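Local coordinates for protein NUDIX hydrolase (Alicyclobacillus acidocaldarius subsp. acidocaldarius, PDB 3QSJ) that probably hydrolyses phosphorus-containing acid anhydrides as a metal-dependent Nudix enzyme, and binds a calcium ion in the crystal, at residues C210-A213 with E214-M217; A79-E82 with T83-I87; M185-R188 with I189-E193; D18-K22 with D23-L27; A67-D70 with D71-A74. All coordinates share one frame; numbering follows the deposited sequence.

Contact 1 (C210-A213 with E214-M217)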
loop_
_atom_site.group_PDB
_atom_site.type_symbol
_atom_site.label_atom_id
_atom_site.label_comp_id
_atom_site.label_asym_id
_atom_site.label_seq_id
_atom_site.Cartn_x
_atom_site.Cartn_y
_atom_site.Cartn_z
ATOM N N CYS A 210 -0.976 -1.090 18.884
ATOM C CA CYS A 210 -2.361 -0.753 18.672
ATOM C C CYS A 210 -3.344 -1.882 19.028
ATOM O O CYS A 210 -3.180 -2.978 18.535
ATOM C CB CYS A 210 -2.544 -0.304 17.232
ATOM S SG CYS A 210 -4.072 0.600 16.981
ATOM N N PRO A 211 -4.405 -1.622 19.825
ATOM C CA PRO A 211 -5.328 -2.719 20.186
ATOM C C PRO A 211 -6.135 -3.327 19.049
ATOM O O PRO A 211 -6.341 -4.538 19.048
ATOM C CB PRO A 211 -6.238 -2.107 21.252
ATOM C CG PRO A 211 -6.137 -0.625 21.033
ATOM C CD PRO A 211 -4.733 -0.373 20.546
ATOM N N ASN A 212 -6.609 -2.503 18.089
ATOM C CA ASN A 212 -7.459 -3.018 17.008
ATOM C C ASN A 212 -7.422 -2.079 15.806
ATOM O O ASN A 212 -6.824 -0.979 15.856
ATOM C CB ASN A 212 -8.912 -3.308 17.534
ATOM C CG ASN A 212 -9.560 -2.082 18.123
ATOM O OD1 ASN A 212 -9.548 -1.012 17.514
ATOM N ND2 ASN A 212 -10.140 -2.184 19.306
ATOM N N ALA A 213 -8.001 -2.539 14.692
ATOM C CA ALA A 213 -8.007 -1.791 13.433
ATOM C C ALA A 213 -8.777 -0.433 13.562
ATOM O O ALA A 213 -8.358 0.574 12.972
ATOM C CB ALA A 213 -8.648 -2.677 12.362
ATOM N N GLU A 214 -9.911 -0.398 14.315
ATOM C CA GLU A 214 -10.627 0.897 14.481
ATOM C C GLU A 214 -9.745 1.919 15.194
ATOM O O GLU A 214 -9.647 3.057 14.730
ATOM C CB GLU A 214 -11.915 0.652 15.288
ATOM C CG GLU A 214 -12.755 1.906 15.507
ATOM C CD GLU A 214 -13.944 1.624 16.393
ATOM O OE1 GLU A 214 -14.428 0.469 16.370
ATOM O OE2 GLU A 214 -14.346 2.526 17.161
ATOM N N ILE A 215 -9.031 1.503 16.278
ATOM C CA ILE A 215 -8.134 2.439 16.975
ATOM C C ILE A 215 -7.003 2.862 16.041
ATOM O O ILE A 215 -6.624 4.024 16.043
ATOM C CB ILE A 215 -7.659 1.910 18.365
ATOM C CG1 ILE A 215 -8.845 1.749 19.387
ATOM C CG2 ILE A 215 -6.498 2.719 18.914
ATOM C CD1 ILE A 215 -9.688 3.040 19.643
ATOM N N ALA A 216 -6.475 1.908 15.198
ATOM C CA ALA A 216 -5.423 2.298 14.277
ATOM C C ALA A 216 -5.907 3.363 13.276
ATOM O O ALA A 216 -5.179 4.323 12.981
ATOM C CB ALA A 216 -4.905 1.067 13.519
HETATM N N MSE A 217 -7.135 3.199 12.729
HETATM C CA MSE A 217 -7.661 4.135 11.724
HETATM C C MSE A 217 -7.935 5.510 12.376
HETATM O O MSE A 217 -8.035 6.489 11.635
HETATM C CB MSE A 217 -8.949 3.581 11.071
HETATM C CG MSE A 217 -8.667 2.452 10.098
HETATM SE SE MSE A 217 -7.484 3.089 8.602
HETATM C CE MSE A 217 -8.589 4.366 7.835
#
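Asn212 turns its side-chain amide forward to the backbone of Ile215, and OD1 accepts from Ile215 N at 2.8 Å. The bond is straight at the hydrogen (166°), and the donor lies nearly along the C=O axis. The torsion behind it is the crowded position, with CG of Asn212 between its own backbone N and carbonyl carbon (chi1 58°), which brings the amide over the first turn. Asn212 is thereby a textbook N-cap: its side chain takes up an early amide of helix 213-219, while its backbone O accepts from Ala216 N at 3.0 Å. Ile215 completes the turn by splitting its two branches. CG1 sits beside the amide oxygen, 3.4 Å from Asn212 OD1, whereas CG2, anti to the backbone N, runs back to Cys210 SG at 3.8 Å. Pro211 comes across Ile215 at about a right angle, its CD reaching the same CG2. Cys210 SG continues past Ile215 to Ala216 CB, 3.6 Å away. The next backbone bond runs from Met217 N to Ala213 O, with CG of the bent selenomethionine Met217 passing 3.4 Å from Ala213 O. The buried Ala213 and Ala216 meet Ile16 of strand 7-18.

Contact 2 (A79-E82 with T83-I87); sequences ALRE and TAEEI. With CA (calcium ion), chain B.
Arg81 and Glu85, one helical turn apart, lie side by side and point the same way, and Arg81 NH1 meets Glu85 OE2 at 2.9 Å. The oxygen lies in the guanidinium plane, but the nitrogen reaches it from above the carboxylate plane, the two planes being 45° apart. The same NH1 also bridges to Glu82 OE2 at 2.9 Å, while NE pairs with Asp53, so both glutamates are held by an arginine that is itself positioned from outside. The tight side of the turn is at Thr83. Ala79 O is gripped there twice, by Thr83 OG1 at 2.8 Å and Thr83 N at 3.0 Å, from opposite faces of its plane. The other side is watered and metal-bound: Glu82 OE1 at 2.4 Å, Glu86 OE2 at 2.2 Å and two waters hold the calcium ion, and one water also donates to Glu85 OE1. Glu82 bends at chi2 to reach the metal, whereas Glu86 stays extended beyond CG. The segment carries the Arg-Glu-X-X-Glu-Glu core of the Nudix box. Gly46 O of strand 42-48 is among the ligands completing the site; Ala79, Leu80 and Thr83 pack on Leu13 of strand 7-18, and Glu86 and Ile87 on Val29 of strand 24-31.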
loop_
_atom_site.group_PDB
_atom_site.type_symbol
_atom_site.label_atom_id
_atom_site.label_comp_id
_atom_site.label_asym_id
_atom_site.label_seq_id
_atom_site.Cartn_x
_atom_site.Cartn_y
_atom_site.Cartn_z
ATOM N N ALA A 79 -0.651 4.567 -3.981
ATOM C CA ALA A 79 -0.663 3.416 -3.072
ATOM C C ALA A 79 -1.726 2.372 -3.442
ATOM O O ALA A 79 -1.430 1.168 -3.480
ATOM C CB ALA A 79 -0.837 3.895 -1.639
ATOM N N LEU A 80 -2.927 2.842 -3.761
ATOM C CA LEU A 80 -4.062 1.967 -4.130
ATOM C C LEU A 80 -3.754 1.277 -5.457
ATOM O O LEU A 80 -4.035 0.078 -5.613
ATOM C CB LEU A 80 -5.324 2.816 -4.227
ATOM C CG LEU A 80 -5.878 3.209 -2.852
ATOM C CD1 LEU A 80 -6.766 4.460 -2.976
ATOM C CD2 LEU A 80 -6.563 2.007 -2.181
ATOM N N ARG A 81 -3.210 2.006 -6.403
ATOM C CA ARG A 81 -2.902 1.406 -7.708
ATOM C C ARG A 81 -1.843 0.285 -7.589
ATOM O O ARG A 81 -1.987 -0.759 -8.217
ATOM C CB ARG A 81 -2.398 2.481 -8.711
ATOM C CG ARG A 81 -1.888 1.854 -10.062
ATOM C CD ARG A 81 -1.342 2.905 -11.066
ATOM N NE ARG A 81 -0.362 3.804 -10.428
ATOM C CZ ARG A 81 0.878 3.472 -10.083
ATOM N NH1 ARG A 81 1.350 2.240 -10.338
ATOM N NH2 ARG A 81 1.668 4.367 -9.486
ATOM N N GLU A 82 -0.754 0.569 -6.864
ATOM C CA GLU A 82 0.387 -0.345 -6.685
ATOM C C GLU A 82 -0.102 -1.601 -5.959
ATOM O O GLU A 82 0.281 -2.724 -6.318
ATOM C CB GLU A 82 1.476 0.364 -5.876
ATOM C CG GLU A 82 2.218 1.427 -6.680
ATOM C CD GLU A 82 3.219 0.916 -7.715
ATOM O OE1 GLU A 82 3.706 -0.228 -7.553
ATOM O OE2 GLU A 82 3.599 1.693 -8.624
ATOM N N THR A 83 -1.047 -1.424 -5.007
ATOM C CA THR A 83 -1.621 -2.547 -4.289
ATOM C C THR A 83 -2.419 -3.451 -5.265
ATOM O O THR A 83 -2.319 -4.680 -5.191
ATOM C CB THR A 83 -2.505 -2.046 -3.124
ATOM O OG1 THR A 83 -1.655 -1.310 -2.219
ATOM C CG2 THR A 83 -3.150 -3.196 -2.367
ATOM N N ALA A 84 -3.204 -2.842 -6.179
ATOM C CA ALA A 84 -4.017 -3.632 -7.118
ATOM C C ALA A 84 -3.067 -4.426 -7.999
ATOM O O ALA A 84 -3.297 -5.615 -8.275
ATOM C CB ALA A 84 -4.886 -2.687 -7.965
ATOM N N GLU A 85 -1.980 -3.783 -8.425
ATOM C CA GLU A 85 -1.021 -4.473 -9.297
ATOM C C GLU A 85 -0.387 -5.651 -8.591
ATOM O O GLU A 85 -0.183 -6.678 -9.204
ATOM C CB GLU A 85 0.117 -3.516 -9.710
ATOM C CG GLU A 85 -0.349 -2.380 -10.609
ATOM C CD GLU A 85 0.738 -1.354 -10.875
ATOM O OE1 GLU A 85 1.893 -1.599 -10.461
ATOM O OE2 GLU A 85 0.436 -0.299 -11.473
ATOM N N GLU A 86 -0.030 -5.475 -7.308
ATOM C CA GLU A 86 0.747 -6.478 -6.590
ATOM C C GLU A 86 -0.069 -7.631 -6.050
ATOM O O GLU A 86 0.382 -8.780 -6.144
ATOM C CB GLU A 86 1.521 -5.744 -5.466
ATOM C CG GLU A 86 2.643 -4.901 -6.024
ATOM C CD GLU A 86 3.436 -4.240 -4.921
ATOM O OE1 GLU A 86 3.802 -4.940 -3.950
ATOM O OE2 GLU A 86 3.751 -3.040 -5.075
ATOM N N ILE A 87 -1.251 -7.350 -5.509
ATOM C CA ILE A 87 -2.048 -8.409 -4.863
ATOM C C ILE A 87 -3.431 -8.653 -5.449
ATOM O O ILE A 87 -4.166 -9.507 -4.926
ATOM C CB ILE A 87 -2.051 -8.234 -3.315
ATOM C CG1 ILE A 87 -2.704 -6.893 -2.941
ATOM C CG2 ILE A 87 -0.597 -8.338 -2.751
ATOM C CD1 ILE A 87 -4.005 -6.868 -2.215
HETATM CA CA CA B . 4.982 -1.988 -6.636
HETATM O O HOH W 1 3.981 -0.376 -10.622
HETATM O O HOH W 2 3.661 -2.868 -8.544
HETATM O O HOH W 3 6.576 -0.998 -8.012
#

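Contact 3 (M185-R188 with I189-E193); sequences MLTR and IQSGE
Thr187 O is gripped twice by Ser191: OG donates at 2.8 Å and the backbone N at 2.9 Å, from opposite faces of the carbonyl plane. With OG beside its own backbone N (chi1 -61°), the hydroxyl turns back over the final turn of the helix. Thr187 OG1 likewise turns back, to Arg183 O. Helix 182-190 closes in a Schellman motif: Gly192 takes a positive phi, its N donates to Ile189 O, and Glu193 N makes a weak bond to Arg188 O. The reversed chain brings Glu193 back to Arg188, whose side chain it crosses at about a right angle. There Arg188 NE meets Glu193 OE2 in a salt bridge of 2.8 Å, close to the guanidinium plane and nearly in line with the carboxylate C-O bond, the two planes standing 72° apart. On the other flank Leu186 packs on Ile201 and Lys205 of helix 198-209, and its CG lies 3.6 Å from Gln190 CD. Replacing Leu186 by an alanine would probably open a gap against Ile201 and set the Gln190 amide free to turn. Ile189 enters the same interface with Ile201 and Leu204, and its CD1 comes within 4.1 Å of CG of the selenomethionine Met185.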
loop_
_atom_site.group_PDB
_atom_site.type_symbol
_atom_site.label_atom_id
_atom_site.label_comp_id
_atom_site.label_asym_id
_atom_site.label_seq_id
_atom_site.Cartn_x
_atom_site.Cartn_y
_atom_site.Cartn_z
HETATM N N MSE A 185 5.777 -10.928 12.084
HETATM C CA MSE A 185 6.648 -10.343 11.078
HETATM C C MSE A 185 7.739 -9.483 11.705
HETATM O O MSE A 185 8.911 -9.604 11.348
HETATM C CB MSE A 185 5.827 -9.516 10.099
HETATM C CG MSE A 185 6.630 -9.110 8.901
HETATM SE SE MSE A 185 7.602 -10.592 8.108
HETATM C CE MSE A 185 6.236 -11.508 7.355
ATOM N N LEU A 186 7.367 -8.692 12.687
ATOM C CA LEU A 186 8.314 -7.850 13.420
ATOM C C LEU A 186 9.444 -8.678 14.036
ATOM O O LEU A 186 10.611 -8.337 13.865
ATOM C CB LEU A 186 7.597 -7.026 14.527
ATOM C CG LEU A 186 8.493 -6.015 15.289
ATOM C CD1 LEU A 186 9.244 -5.063 14.326
ATOM C CD2 LEU A 186 7.711 -5.244 16.294
ATOM N N THR A 187 9.097 -9.782 14.738
ATOM C CA THR A 187 10.049 -10.653 15.409
ATOM C C THR A 187 11.002 -11.252 14.382
ATOM O O THR A 187 12.219 -11.252 14.604
ATOM C CB THR A 187 9.278 -11.668 16.267
ATOM O OG1 THR A 187 8.565 -10.929 17.268
ATOM C CG2 THR A 187 10.175 -12.709 16.912
ATOM N N ARG A 188 10.461 -11.618 13.197
ATOM C CA ARG A 188 11.255 -12.200 12.122
ATOM C C ARG A 188 12.257 -11.224 11.554
ATOM O O ARG A 188 13.345 -11.643 11.188
ATOM C CB ARG A 188 10.374 -12.800 11.041
ATOM C CG ARG A 188 9.623 -14.013 11.574
ATOM C CD ARG A 188 9.066 -14.835 10.455
ATOM N NE ARG A 188 10.140 -15.517 9.738
ATOM C CZ ARG A 188 10.004 -16.052 8.534
ATOM N NH1 ARG A 188 8.837 -15.987 7.897
ATOM N NH2 ARG A 188 11.031 -16.655 7.951
ATOM N N ILE A 189 11.911 -9.924 11.512
ATOM C CA ILE A 189 12.841 -8.890 11.050
ATOM C C ILE A 189 13.871 -8.608 12.134
ATOM O O ILE A 189 15.051 -8.577 11.827
ATOM C CB ILE A 189 12.065 -7.630 10.656
ATOM C CG1 ILE A 189 11.134 -7.944 9.486
ATOM C CG2 ILE A 189 13.006 -6.473 10.310
ATOM C CD1 ILE A 189 10.001 -6.884 9.285
ATOM N N GLN A 190 13.419 -8.345 13.374
ATOM C CA GLN A 190 14.307 -8.035 14.505
ATOM C C GLN A 190 15.353 -9.123 14.733
ATOM O O GLN A 190 16.478 -8.819 15.138
ATOM C CB GLN A 190 13.480 -7.804 15.789
ATOM C CG GLN A 190 12.499 -6.621 15.679
ATOM C CD GLN A 190 11.689 -6.425 16.942
ATOM O OE1 GLN A 190 11.474 -5.306 17.389
ATOM N NE2 GLN A 190 11.221 -7.499 17.546
ATOM N N SER A 191 14.986 -10.384 14.445
ATOM C CA SER A 191 15.855 -11.546 14.606
ATOM C C SER A 191 16.876 -11.692 13.478
ATOM O O SER A 191 17.851 -12.420 13.631
ATOM C CB SER A 191 15.026 -12.822 14.747
ATOM O OG SER A 191 14.192 -12.759 15.894
ATOM N N GLY A 192 16.654 -11.000 12.365
ATOM C CA GLY A 192 17.554 -11.039 11.218
ATOM C C GLY A 192 17.224 -12.071 10.155
ATOM O O GLY A 192 17.971 -12.201 9.182
ATOM N N GLU A 193 16.087 -12.777 10.311
ATOM C CA GLU A 193 15.588 -13.807 9.398
ATOM C C GLU A 193 15.227 -13.192 8.038
ATOM O O GLU A 193 15.533 -13.786 6.999
ATOM C CB GLU A 193 14.325 -14.478 9.982
ATOM C CG GLU A 193 14.442 -14.916 11.438
ATOM C CD GLU A 193 13.423 -15.916 11.948
ATOM O OE1 GLU A 193 13.639 -16.450 13.060
ATOM O OE2 GLU A 193 12.424 -16.183 11.239
#

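Contact 4 (D18-K22 with D23-L27); sequences DGANK and DIEVL
Glu25 sends its side chain toward Gly19 and Ala20, the residues leading into the turn. Its CG is set beside the backbone N (chi1 -68°) and the rest is extended, which carries the carboxylate alongside Gly19 until CD is 3.3 Å from Gly19 CA. At the end of this reach OE2 accepts from Ala20 N at 3.0 Å, the donor standing well above the carboxylate plane (56° out of it). A water spans the same corner, giving one hydrogen bond to Glu25 OE2 and another to Ala20 O. The carboxylate lies where a side chain on Gly19 would point, so any CB there would probably collide with Glu25 in its present rotamer. Asp18 and Ile24 behave in the opposite way. They form an antiparallel non-hydrogen-bonded pair whose side chains diverge, Ile24 packing on Ile16 and Cys210, and Asp18 OD1 accepting from Ala213 N. Beyond the Asp18-Ile24 pair the backbone closes the hairpin that joins strands 7-18 and 24-31. Gly19 N donates to Asp23 O at 2.9 Å and Asp23 N to Ala20 O at 3.2 Å, while Asn21 and Lys22 both take left-handed helical angles, close to a type I' turn. The side chain of Asp23 stays near the turn, its CB 3.6 Å from Ala20 O. Since Glu25 OE1 is in a salt bridge with Arg17 while OE2 receives a backbone N-H and a water, this buried carboxylate has both oxygens satisfied and is likely to remain ionised.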
loop_
_atom_site.group_PDB
_atom_site.type_symbol
_atom_site.label_atom_id
_atom_site.label_comp_id
_atom_site.label_asym_id
_atom_site.label_seq_id
_atom_site.Cartn_x
_atom_site.Cartn_y
_atom_site.Cartn_z
ATOM N N ASP A 18 -8.509 -6.952 11.825
ATOM C CA ASP A 18 -8.454 -7.523 13.168
ATOM C C ASP A 18 -8.296 -9.023 12.970
ATOM O O ASP A 18 -9.089 -9.622 12.232
ATOM C CB ASP A 18 -9.748 -7.229 13.912
ATOM C CG ASP A 18 -9.835 -5.790 14.394
ATOM O OD1 ASP A 18 -8.762 -5.206 14.789
ATOM O OD2 ASP A 18 -10.947 -5.247 14.397
ATOM N N GLY A 19 -7.247 -9.604 13.562
ATOM C CA GLY A 19 -6.890 -11.000 13.353
ATOM C C GLY A 19 -7.065 -11.899 14.554
ATOM O O GLY A 19 -7.736 -11.539 15.539
ATOM N N ALA A 20 -6.463 -13.089 14.450
ATOM C CA ALA A 20 -6.465 -14.074 15.523
ATOM C C ALA A 20 -5.794 -13.526 16.788
ATOM O O ALA A 20 -4.850 -12.715 16.696
ATOM C CB ALA A 20 -5.724 -15.325 15.063
ATOM N N ASN A 21 -6.288 -13.948 17.946
ATOM C CA ASN A 21 -5.728 -13.572 19.259
ATOM C C ASN A 21 -5.819 -12.077 19.518
ATOM O O ASN A 21 -4.977 -11.524 20.236
ATOM C CB ASN A 21 -4.273 -14.087 19.412
ATOM C CG ASN A 21 -4.106 -15.541 19.046
ATOM O OD1 ASN A 21 -3.334 -15.903 18.160
ATOM N ND2 ASN A 21 -4.884 -16.401 19.656
ATOM N N LYS A 22 -6.823 -11.403 18.889
ATOM C CA LYS A 22 -7.022 -9.951 19.027
ATOM C C LYS A 22 -5.761 -9.146 18.649
ATOM O O LYS A 22 -5.461 -8.128 19.278
ATOM C CB LYS A 22 -7.569 -9.571 20.435
ATOM C CG LYS A 22 -8.969 -10.123 20.721
ATOM C CD LYS A 22 -9.455 -9.749 22.116
ATOM C CE LYS A 22 -10.909 -10.108 22.331
ATOM N NZ LYS A 22 -11.829 -9.195 21.597
ATOM N N ASP A 23 -4.984 -9.659 17.684
ATOM C CA ASP A 23 -3.825 -8.963 17.151
ATOM C C ASP A 23 -4.164 -8.445 15.752
ATOM O O ASP A 23 -4.831 -9.141 15.008
ATOM C CB ASP A 23 -2.597 -9.885 17.045
ATOM C CG ASP A 23 -2.022 -10.355 18.378
ATOM O OD1 ASP A 23 -2.122 -9.602 19.362
ATOM O OD2 ASP A 23 -1.484 -11.476 18.429
ATOM N N ILE A 24 -3.608 -7.280 15.370
ATOM C CA ILE A 24 -3.804 -6.791 14.006
ATOM C C ILE A 24 -2.968 -7.647 13.054
ATOM O O ILE A 24 -1.796 -7.930 13.330
ATOM C CB ILE A 24 -3.398 -5.308 13.925
ATOM C CG1 ILE A 24 -4.354 -4.463 14.788
ATOM C CG2 ILE A 24 -3.393 -4.851 12.452
ATOM C CD1 ILE A 24 -4.012 -2.958 14.989
ATOM N N GLU A 25 -3.541 -7.962 11.890
ATOM C CA GLU A 25 -2.852 -8.649 10.807
ATOM C C GLU A 25 -2.724 -7.666 9.675
ATOM O O GLU A 25 -3.555 -6.774 9.561
ATOM C CB GLU A 25 -3.650 -9.877 10.345
ATOM C CG GLU A 25 -3.626 -10.897 11.458
ATOM C CD GLU A 25 -4.517 -12.099 11.309
ATOM O OE1 GLU A 25 -5.225 -12.203 10.274
ATOM O OE2 GLU A 25 -4.476 -12.959 12.228
ATOM N N VAL A 26 -1.733 -7.868 8.793
ATOM C CA VAL A 26 -1.406 -6.889 7.732
ATOM C C VAL A 26 -0.959 -7.637 6.482
ATOM O O VAL A 26 -0.398 -8.730 6.623
ATOM C CB VAL A 26 -0.312 -5.912 8.273
ATOM C CG1 VAL A 26 0.991 -6.644 8.700
ATOM C CG2 VAL A 26 -0.034 -4.774 7.288
ATOM N N LEU A 27 -1.160 -7.055 5.278
ATOM C CA LEU A 27 -0.738 -7.687 4.051
ATOM C C LEU A 27 0.710 -7.287 3.797
ATOM O O LEU A 27 1.060 -6.082 3.716
ATOM C CB LEU A 27 -1.600 -7.221 2.863
ATOM C CG LEU A 27 -2.949 -7.888 2.702
ATOM C CD1 LEU A 27 -3.701 -7.235 1.554
ATOM C CD2 LEU A 27 -2.769 -9.407 2.379
HETATM O O HOH W 4 -3.151 -12.681 14.536
#

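Contact 5 (A67-D70 with D71-A74)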
loop_
_atom_site.group_PDB
_atom_site.type_symbol
_atom_site.label_atom_id
_atom_site.label_comp_id
_atom_site.label_asym_id
_atom_site.label_seq_id
_atom_site.Cartn_x
_atom_site.Cartn_y
_atom_site.Cartn_z
ATOM N N ALA A 67 -4.703 13.896 5.832
ATOM C CA ALA A 67 -4.024 14.533 4.695
ATOM C C ALA A 67 -3.522 15.881 5.201
ATOM O O ALA A 67 -4.228 16.529 5.962
ATOM C CB ALA A 67 -4.985 14.749 3.535
ATOM N N GLU A 68 -2.290 16.275 4.831
ATOM C CA GLU A 68 -1.714 17.556 5.261
ATOM C C GLU A 68 -1.175 18.273 4.013
ATOM O O GLU A 68 -0.895 19.450 4.098
ATOM C CB GLU A 68 -0.467 17.338 6.137
ATOM C CG GLU A 68 -0.599 16.505 7.400
ATOM C CD GLU A 68 0.737 16.332 8.107
ATOM O OE1 GLU A 68 1.663 17.143 7.871
ATOM O OE2 GLU A 68 0.840 15.415 8.950
ATOM N N ASP A 69 -0.970 17.575 2.892
ATOM C CA ASP A 69 -0.362 18.224 1.732
ATOM C C ASP A 69 -1.170 18.056 0.454
ATOM O O ASP A 69 -1.960 17.114 0.333
ATOM C CB ASP A 69 1.055 17.630 1.564
ATOM C CG ASP A 69 2.014 17.924 2.695
ATOM O OD1 ASP A 69 2.267 19.106 2.963
ATOM O OD2 ASP A 69 2.554 16.983 3.266
ATOM N N ASP A 70 -0.971 18.979 -0.519
ATOM C CA ASP A 70 -1.777 18.926 -1.739
ATOM C C ASP A 70 -1.595 17.693 -2.557
ATOM O O ASP A 70 -2.507 17.324 -3.320
ATOM C CB ASP A 70 -1.612 20.187 -2.586
ATOM C CG ASP A 70 -2.169 21.448 -1.900
ATOM O OD1 ASP A 70 -3.149 21.324 -1.111
ATOM O OD2 ASP A 70 -1.644 22.540 -2.164
ATOM N N ASP A 71 -0.430 17.016 -2.385
ATOM C CA ASP A 71 -0.170 15.777 -3.118
ATOM C C ASP A 71 -0.639 14.489 -2.399
ATOM O O ASP A 71 -0.534 13.417 -2.963
ATOM C CB ASP A 71 1.315 15.710 -3.501
ATOM C CG ASP A 71 2.276 15.701 -2.324
ATOM O OD1 ASP A 71 1.835 16.028 -1.184
ATOM O OD2 ASP A 71 3.453 15.300 -2.522
ATOM N N ASP A 72 -1.229 14.599 -1.203
ATOM C CA ASP A 72 -1.722 13.410 -0.482
ATOM C C ASP A 72 -2.779 12.646 -1.268
ATOM O O ASP A 72 -2.684 11.424 -1.353
ATOM C CB ASP A 72 -2.200 13.766 0.941
ATOM C CG ASP A 72 -1.039 13.801 1.911
ATOM O OD1 ASP A 72 -0.074 12.964 1.745
ATOM O OD2 ASP A 72 -1.068 14.649 2.844
ATOM N N PRO A 73 -3.758 13.310 -1.935
ATOM C CA PRO A 73 -4.760 12.524 -2.710
ATOM C C PRO A 73 -4.084 11.763 -3.832
ATOM O O PRO A 73 -4.380 10.591 -3.986
ATOM C CB PRO A 73 -5.711 13.598 -3.280
ATOM C CG PRO A 73 -5.678 14.702 -2.179
ATOM C CD PRO A 73 -4.163 14.741 -1.825
ATOM N N ALA A 74 -3.189 12.394 -4.604
ATOM C CA ALA A 74 -2.513 11.658 -5.695
ATOM C C ALA A 74 -1.701 10.501 -5.136
ATOM O O ALA A 74 -1.724 9.424 -5.716
ATOM C CB ALA A 74 -1.583 12.573 -6.493
HETATM O O HOH W 5 -3.007 15.363 -5.155
#
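Ala67 rests its methyl against Asp72, CB to CB at 3.9 Å, and so covers the base of the side chain around which this loop is wrapped. At Glu68 the backbone N donates to Asp72 OD2 at 2.8 Å, a straight bond (166° at the hydrogen) that meets the oxygen nearly along the carboxylate C-O, while the side chain of Glu68 leads away. Asp69 N follows with a second bond to the same oxygen, 2.9 Å from Asp72 OD2, this time from above the carboxylate plane. Two consecutive amides thus converge on one atom. Asp69 CB also touches Asp71 OD1 at 3.3 Å, because Asp71 holds CG between its backbone N and carbonyl carbon (chi1 61°), turning the carboxylate back. The close acidic groups are matched by arginines: Arg138 pairs with Asp69 and Asp72 OD2, and Arg155 with Asp71 and Asp72 OD1. A leucine in place of Asp72 would probably leave the Glu68 and Asp69 amides without their acceptor and deprive Arg138 and Arg155 of a shared counter-charge. Asp69 O in turn accepts from Asp72 N at 3.0 Å. Next along, Asp70 O lies 3.4 Å from Pro73 CD and is linked through a water to Ala74 N. The whole is a type I beta turn from Asp69 to Asp72, leading the loop into helix 72-87, the helix bearing the Nudix glutamates.

How the contacts relate
Contact 2 is the buried one, near the centre of the chain, and the only one of the five with a metal; contact 5 lies at the surface, and the others are partly buried towards the periphery. Contacts 2 and 5 share helix 72-87, contact 5 at its acidic start paired with arginines and contact 2 at its calcium-binding end, their centres about 18 Å apart. Contacts 1 and 4 touch directly, so a hairpin meets a helix cap. Contact 2 reaches contact 4 by packing of Ile87 on Leu27. Contact 3, a helix end closed by a Schellman motif with a salt bridge beside it, stands about 32 Å from contact 5, centre to centre.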